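Side-chain contacts in hypothetical protein (Deinococcus radiodurans, PDB 1U5K), which probably takes part in DNA repair and in recombination by the RecF pathway, and binds a zinc ion: residues 60-63 with 68-71; 16-19 with 23-26; 137-142 with 196-201. One frame throughout, in Å; residues are numbered along the deposited sequence.

Interaction 1. Residues 60-63 with 68-71; sequences VYQG and LASV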
loop_
_atom_site.group_PDB
_atom_site.type_symbol
_atom_site.label_atom_id
_atom_site.label_comp_id
_atom_site.label_asym_id
_atom_site.label_seq_id
_atom_site.Cartn_x
_atom_site.Cartn_y
_atom_site.Cartn_z
ATOM N N VAL A 60 -26.651 7.594 10.847
ATOM C CA VAL A 60 -26.445 7.397 9.419
ATOM C C VAL A 60 -27.744 7.054 8.708
ATOM O O VAL A 60 -28.605 6.356 9.250
ATOM C CB VAL A 60 -25.428 6.281 9.073
ATOM C CG1 VAL A 60 -24.020 6.776 9.314
ATOM C CG2 VAL A 60 -25.715 5.000 9.814
ATOM N N TYR A 61 -27.829 7.515 7.467
ATOM C CA TYR A 61 -28.980 7.261 6.607
ATOM C C TYR A 61 -28.557 6.404 5.421
ATOM O O TYR A 61 -27.659 6.791 4.681
ATOM C CB TYR A 61 -29.507 8.600 6.091
ATOM C CG TYR A 61 -30.549 8.483 5.006
ATOM C CD1 TYR A 61 -31.870 8.184 5.328
ATOM C CD2 TYR A 61 -30.235 8.720 3.672
ATOM C CE1 TYR A 61 -32.852 8.108 4.342
ATOM C CE2 TYR A 61 -31.194 8.628 2.682
ATOM C CZ TYR A 61 -32.505 8.290 3.022
ATOM O OH TYR A 61 -33.510 8.185 2.082
ATOM N N GLN A 62 -29.203 5.257 5.237
ATOM C CA GLN A 62 -29.042 4.453 4.034
ATOM C C GLN A 62 -30.239 4.660 3.103
ATOM O O GLN A 62 -31.347 4.180 3.371
ATOM C CB GLN A 62 -28.914 2.965 4.367
ATOM C CG GLN A 62 -28.740 2.076 3.138
ATOM C CD GLN A 62 -27.487 2.422 2.356
ATOM O OE1 GLN A 62 -26.389 2.287 2.888
ATOM N NE2 GLN A 62 -27.640 2.908 1.128
ATOM N N GLY A 63 -29.976 5.382 2.020
ATOM C CA GLY A 63 -30.906 5.534 0.920
ATOM C C GLY A 63 -31.388 4.207 0.367
ATOM O O GLY A 63 -30.786 3.158 0.608
ATOM N N LEU A 68 -23.815 4.071 -0.563
ATOM C CA LEU A 68 -23.033 4.509 0.594
ATOM C C LEU A 68 -23.894 5.235 1.630
ATOM O O LEU A 68 -24.571 6.206 1.308
ATOM C CB LEU A 68 -21.885 5.433 0.175
ATOM C CG LEU A 68 -20.510 5.191 0.801
ATOM C CD1 LEU A 68 -20.071 3.746 0.579
ATOM C CD2 LEU A 68 -19.487 6.138 0.209
ATOM N N ALA A 69 -23.846 4.794 2.881
ATOM C CA ALA A 69 -24.566 5.457 3.960
ATOM C C ALA A 69 -24.021 6.865 4.159
ATOM O O ALA A 69 -22.824 7.115 4.021
ATOM C CB ALA A 69 -24.471 4.665 5.252
ATOM N N SER A 70 -24.923 7.783 4.485
ATOM C CA SER A 70 -24.567 9.182 4.625
ATOM C C SER A 70 -24.644 9.540 6.106
ATOM O O SER A 70 -25.528 9.057 6.801
ATOM C CB SER A 70 -25.468 10.021 3.712
ATOM O OG SER A 70 -26.265 10.895 4.481
ATOM N N VAL A 71 -23.692 10.327 6.602
ATOM C CA VAL A 71 -23.614 10.700 8.010
ATOM C C VAL A 71 -24.438 11.965 8.201
ATOM O O VAL A 71 -24.201 12.960 7.522
ATOM C CB VAL A 71 -22.173 11.007 8.486
ATOM C CG1 VAL A 71 -22.170 11.490 9.930
ATOM C CG2 VAL A 71 -21.278 9.798 8.347
#

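Interaction 2. Residues 16-19 with 23-26; sequences RVTP and IIVT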
loop_
_atom_site.group_PDB
_atom_site.type_symbol
_atom_site.label_atom_id
_atom_site.label_comp_id
_atom_site.label_asym_id
_atom_site.label_seq_id
_atom_site.Cartn_x
_atom_site.Cartn_y
_atom_site.Cartn_z
ATOM N N ARG A 16 -10.997 9.754 4.106
ATOM C CA ARG A 16 -10.719 10.302 2.786
ATOM C C ARG A 16 -11.434 11.641 2.624
ATOM O O ARG A 16 -12.644 11.739 2.815
ATOM C CB ARG A 16 -11.163 9.318 1.699
ATOM C CG ARG A 16 -11.043 9.838 0.268
ATOM C CD ARG A 16 -9.598 10.043 -0.188
ATOM N NE ARG A 16 -8.976 8.741 -0.402
ATOM C CZ ARG A 16 -9.112 8.018 -1.503
ATOM N NH1 ARG A 16 -9.799 8.479 -2.539
ATOM N NH2 ARG A 16 -8.527 6.830 -1.586
ATOM N N VAL A 17 -10.667 12.677 2.310
ATOM C CA VAL A 17 -11.182 13.971 1.900
ATOM C C VAL A 17 -11.252 13.910 0.382
ATOM O O VAL A 17 -10.265 13.764 -0.333
ATOM C CB VAL A 17 -10.261 15.129 2.282
ATOM C CG1 VAL A 17 -10.705 16.392 1.566
ATOM C CG2 VAL A 17 -10.235 15.346 3.793
ATOM N N THR A 18 -12.471 14.058 -0.107
ATOM C CA THR A 18 -12.803 13.909 -1.514
ATOM C C THR A 18 -12.589 15.243 -2.254
ATOM O O THR A 18 -12.596 16.295 -1.610
ATOM C CB THR A 18 -14.275 13.467 -1.401
ATOM O OG1 THR A 18 -14.405 12.059 -1.648
ATOM C CG2 THR A 18 -15.203 14.243 -2.272
ATOM N N PRO A 19 -12.398 15.252 -3.573
ATOM C CA PRO A 19 -12.225 16.532 -4.278
ATOM C C PRO A 19 -13.362 17.536 -4.053
ATOM O O PRO A 19 -13.095 18.736 -3.933
ATOM C CB PRO A 19 -12.048 16.137 -5.747
ATOM C CG PRO A 19 -11.754 14.677 -5.742
ATOM C CD PRO A 19 -12.311 14.086 -4.473
ATOM N N ILE A 23 -16.267 13.939 3.245
ATOM C CA ILE A 23 -15.391 13.105 4.063
ATOM C C ILE A 23 -15.958 11.697 4.080
ATOM O O ILE A 23 -17.098 11.510 4.482
ATOM C CB ILE A 23 -15.256 13.625 5.499
ATOM C CG1 ILE A 23 -14.785 15.074 5.543
ATOM C CG2 ILE A 23 -14.297 12.745 6.285
ATOM C CD1 ILE A 23 -15.129 15.756 6.852
ATOM N N ILE A 24 -15.208 10.738 3.555
ATOM C CA ILE A 24 -15.596 9.339 3.519
ATOM C C ILE A 24 -14.801 8.627 4.613
ATOM O O ILE A 24 -13.570 8.668 4.652
ATOM C CB ILE A 24 -15.286 8.720 2.153
ATOM C CG1 ILE A 24 -16.126 9.342 1.034
ATOM C CG2 ILE A 24 -15.480 7.220 2.211
ATOM C CD1 ILE A 24 -15.831 8.753 -0.333
ATOM N N VAL A 25 -15.518 7.974 5.517
ATOM C CA VAL A 25 -14.870 7.304 6.631
ATOM C C VAL A 25 -15.223 5.840 6.667
ATOM O O VAL A 25 -16.311 5.425 6.282
ATOM C CB VAL A 25 -15.222 7.897 7.994
ATOM C CG1 VAL A 25 -14.443 9.172 8.205
ATOM C CG2 VAL A 25 -16.716 8.088 8.149
ATOM N N THR A 26 -14.250 5.055 7.112
ATOM C CA THR A 26 -14.535 3.691 7.493
ATOM C C THR A 26 -14.448 3.614 9.011
ATOM O O THR A 26 -13.526 4.152 9.619
ATOM C CB THR A 26 -13.566 2.759 6.794
ATOM O OG1 THR A 26 -13.796 2.823 5.386
ATOM C CG2 THR A 26 -13.866 1.311 7.138
#

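Interaction 3. Residues 137-142 with 196-201; sequences SYKLLG and RTVRAS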
loop_
_atom_site.group_PDB
_atom_site.type_symbol
_atom_site.label_atom_id
_atom_site.label_comp_id
_atom_site.label_asym_id
_atom_site.label_seq_id
_atom_site.Cartn_x
_atom_site.Cartn_y
_atom_site.Cartn_z
ATOM N N SER A 137 -2.439 -8.004 17.457
ATOM C CA SER A 137 -2.573 -8.525 16.108
ATOM C C SER A 137 -2.672 -10.065 16.081
ATOM O O SER A 137 -3.570 -10.636 15.438
ATOM C CB SER A 137 -1.550 -7.808 15.205
ATOM O OG SER A 137 -0.295 -8.431 15.373
ATOM N N TYR A 138 -1.860 -10.762 16.873
ATOM C CA TYR A 138 -1.955 -12.218 16.973
ATOM C C TYR A 138 -3.258 -12.666 17.635
ATOM O O TYR A 138 -3.926 -13.601 17.174
ATOM C CB TYR A 138 -0.734 -12.818 17.681
ATOM C CG TYR A 138 0.445 -13.135 16.808
ATOM C CD1 TYR A 138 1.334 -12.140 16.437
ATOM C CD2 TYR A 138 0.673 -14.433 16.326
ATOM C CE1 TYR A 138 2.403 -12.435 15.619
ATOM C CE2 TYR A 138 1.771 -14.742 15.542
ATOM C CZ TYR A 138 2.636 -13.728 15.180
ATOM O OH TYR A 138 3.748 -13.954 14.401
ATOM N N LYS A 139 -3.668 -11.945 18.671
ATOM C CA LYS A 139 -4.936 -12.227 19.311
ATOM C C LYS A 139 -6.124 -12.112 18.374
ATOM O O LYS A 139 -7.030 -12.935 18.429
ATOM C CB LYS A 139 -5.169 -11.358 20.548
ATOM C CG LYS A 139 -6.266 -11.887 21.446
ATOM C CD LYS A 139 -5.815 -12.954 22.435
ATOM C CE LYS A 139 -7.002 -13.457 23.248
ATOM N NZ LYS A 139 -6.777 -14.783 23.858
ATOM N N LEU A 140 -6.118 -11.104 17.507
ATOM C CA LEU A 140 -7.207 -10.938 16.559
ATOM C C LEU A 140 -7.289 -12.105 15.575
ATOM O O LEU A 140 -8.355 -12.361 15.040
ATOM C CB LEU A 140 -7.097 -9.621 15.790
ATOM C CG LEU A 140 -7.394 -8.341 16.559
ATOM C CD1 LEU A 140 -6.728 -7.080 15.991
ATOM C CD2 LEU A 140 -8.888 -8.153 16.737
ATOM N N LEU A 141 -6.196 -12.805 15.289
ATOM C CA LEU A 141 -6.272 -14.008 14.472
ATOM C C LEU A 141 -7.298 -15.028 14.956
ATOM O O LEU A 141 -7.937 -15.708 14.144
ATOM C CB LEU A 141 -4.911 -14.694 14.349
ATOM C CG LEU A 141 -3.709 -13.883 13.854
ATOM C CD1 LEU A 141 -2.420 -14.694 13.919
ATOM C CD2 LEU A 141 -3.980 -13.475 12.433
ATOM N N GLY A 142 -7.446 -15.149 16.271
ATOM C CA GLY A 142 -8.427 -16.041 16.857
ATOM C C GLY A 142 -9.878 -15.669 16.631
ATOM O O GLY A 142 -10.750 -16.508 16.845
ATOM N N ARG A 196 -3.766 -17.205 25.015
ATOM C CA ARG A 196 -3.393 -16.452 26.202
ATOM C C ARG A 196 -4.117 -15.118 26.271
ATOM O O ARG A 196 -4.311 -14.452 25.246
ATOM C CB ARG A 196 -1.915 -16.117 26.123
ATOM C CG ARG A 196 -1.127 -16.415 27.359
ATOM C CD ARG A 196 0.356 -16.395 27.043
ATOM N NE ARG A 196 0.934 -17.691 27.343
ATOM C CZ ARG A 196 2.167 -18.037 27.034
ATOM N NH1 ARG A 196 2.941 -17.190 26.376
ATOM N NH2 ARG A 196 2.602 -19.235 27.385
ATOM N N THR A 197 -4.492 -14.718 27.480
ATOM C CA THR A 197 -5.058 -13.387 27.653
ATOM C C THR A 197 -4.037 -12.333 27.239
ATOM O O THR A 197 -2.827 -12.530 27.356
ATOM C CB THR A 197 -5.507 -13.140 29.107
ATOM O OG1 THR A 197 -4.351 -13.169 29.948
ATOM C CG2 THR A 197 -6.409 -14.246 29.607
ATOM N N VAL A 198 -4.516 -11.195 26.750
ATOM C CA VAL A 198 -3.595 -10.128 26.389
ATOM C C VAL A 198 -2.871 -9.562 27.616
ATOM O O VAL A 198 -1.694 -9.209 27.578
ATOM C CB VAL A 198 -4.253 -9.052 25.487
ATOM C CG1 VAL A 198 -4.896 -9.683 24.259
ATOM C CG2 VAL A 198 -5.277 -8.218 26.211
ATOM N N ARG A 199 -3.556 -9.521 28.751
ATOM C CA ARG A 199 -2.874 -9.136 29.980
ATOM C C ARG A 199 -1.670 -10.015 30.294
ATOM O O ARG A 199 -0.567 -9.518 30.476
ATOM C CB ARG A 199 -3.856 -9.171 31.141
ATOM C CG ARG A 199 -3.281 -8.590 32.410
ATOM C CD ARG A 199 -4.429 -8.152 33.264
ATOM N NE ARG A 199 -3.935 -7.744 34.565
ATOM C CZ ARG A 199 -4.739 -7.406 35.560
ATOM N NH1 ARG A 199 -6.055 -7.419 35.389
ATOM N NH2 ARG A 199 -4.197 -7.024 36.702
ATOM N N ALA A 200 -1.849 -11.327 30.279
ATOM C CA ALA A 200 -0.752 -12.276 30.437
ATOM C C ALA A 200 0.392 -12.057 29.452
ATOM O O ALA A 200 1.555 -12.032 29.849
ATOM C CB ALA A 200 -1.279 -13.703 30.330
ATOM N N SER A 201 0.088 -11.869 28.172
ATOM C CA SER A 201 1.123 -11.616 27.174
ATOM C C SER A 201 1.896 -10.313 27.349
ATOM O O SER A 201 3.099 -10.275 27.101
ATOM C CB SER A 201 0.521 -11.674 25.768
ATOM O OG SER A 201 0.219 -13.010 25.425
#

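Interaction 1. Residues 60-63 with 68-71
The carbonyl oxygen of Ser70 is approached by two groups of the opposing strand. Tyr61 N donates to Ser70 O over 2.8 Å, in the carbonyl plane and nearly straight, at 168° about the hydrogen. A weaker CA-H...O contact joins Val60 CA to the same Ser70 O at 3.2 Å. The return bond runs from Ser70 N to Tyr61 O at 2.9 Å, with the donor tilted somewhat from the carbonyl plane, and completes the ring of an antiparallel hydrogen-bonded pair. The next pair, Val60 with Val71, is non-hydrogen-bonded, and its side chains share one face of the sheet. There CG1 of Val60, anti to its own carbonyl carbon (the other methyl takes the site between N and C), meets CG2 of Val71 at 4.2 Å. Two residues before Val71 on that strand, Ala69 CB lies 4.3 Å from Val60 CB, a loose apolar contact. On the other face Tyr61 and Ser70 are only loosely apposed: the phenol ring leads away from the contact and makes a cation-pi interaction with Lys72. Beyond the strand end, Gln62 swings back. With CG trans to the backbone N, a bend at chi2 (61°) carries OE1 to 3.6 Å from Ala69 N, an approach without a hydrogen bond. The amide's other end is held, since Gln62 NE2 donates to Gly63 O at 3.2 Å with that oxygen close to the amide plane, which should limit rotation of the group. Val60 and Gln62 bond through their backbones to Ala6 and Arg4, and Ala69 and Val71 to Ile37, making this loop end of the hairpin between strands 55-61 and 69-78 part of the five-stranded sheet of the N-terminal OB fold.

Interaction 2. Residues 16-19 with 23-26
Arg16 and Ile24 face each other as an antiparallel hydrogen-bonded pair, Arg16 N donating to Ile24 O at 2.8 Å and Ile24 N to Arg16 O at 2.9 Å. This is the end of the first beta hairpin of the OB fold, where strand 5-17 turns back into strand 23-29. Arg16 O has a further neighbour, Ile23 CA, in a CA-H...O contact of 3.3 Å. On the face these two residues share, Arg16 CB stands 4.2 Å from Ile24 CB, but the arginine then departs: bends at chi2 and chi3 (68° and 72°) turn its chain away from the isoleucine. Its guanidinium group belongs to the subunit interface, where NH2 forms a salt bridge with Glu87 of the second subunit and the chain packs on Pro127 of that subunit. The turn end of the hairpin thus also meets the second subunit of the two-chain assembly. On the reverse face, the buried Ile23 forms a non-hydrogen-bonded pair with Val17 and leans a methyl over the opposing backbone, CG2 of Ile23 lying 4.0 Å from Arg16 O. Ile24 also packs on Lys35 and Ile37 of the adjoining strand 32-38. Its CG1 branch, anti to the carbonyl carbon and fully extended at chi2, slants across Thr18, bringing Ile24 CD1 to 3.8 Å from Thr18 OG1.

Interaction 3. Residues 137-142 with 196-201
The flat peptide group that follows Arg196 has the ammonium of Lys139 above it rather than in its plane. Lys139 NZ donates to Arg196 O at 2.8 Å, from 61° out of the carbonyl plane, and hence off the lone pairs. The lysine's carbons come close as well, CD and CE of Lys139 each lying 3.5 Å from Arg196 O. The guanidinium of Arg196 turns away from this contact, and its NH2 forms a salt bridge with Asp188. Next to Lys139, on another side of its helix, the ring of Tyr138 packs edge-to-face with Phe189.

Lys139 reaches the carbonyl with CG trans to the backbone N (chi1 -164°), one bend at chi2, and an otherwise extended chain. Along the way its aliphatic part crosses Val198 at about a right angle: CG1 of Val198 touches Lys139 CG at 3.8 Å and Lys139 CD at 3.9 Å. Leu115 of helix 110-125 packs against both side chains. The contact thereby joins the C-terminal part of helix 129-141 to the start of helix 198-203 in the largely helical C-terminal region. Thr197 is the N-cap of the latter, its OG1 accepting from Ala200 N at 3.1 Å, and the lysine bonds just ahead of that cap.

Besides Arg196 O, the ammonium donates to Val194 O, so that two backbone carbonyls of the segment leading into the helix are tied to one charge. A methionine in place of Lys139 would probably leave the carbonyls of Arg196 and Val194 without their shared charged donor. Val198 itself continues past the lysine onto Val135 and Met136, a turn or so earlier in helix 129-141.

How the interactions relate
Along the chain the contacts follow in series: interaction 2 closes first, then interaction 1, then interaction 3. The first two belong to one sheet of the N-terminal OB fold, where strands 5-17 and 55-61 are neighbours; their centres lie 14 Å apart and their nearest atoms about 5 Å, without touching. Interaction 3 sits across the chain's centre in the C-terminal, largely helical part of the protein, with its centre 34 Å from that of interaction 1 and 32 Å from that of interaction 2. It ties helices instead of strands. Local hairpin pairing thus builds one region, and a contact spanning over fifty residues joins parts of the other; all three lie away from the four-cysteine zinc site.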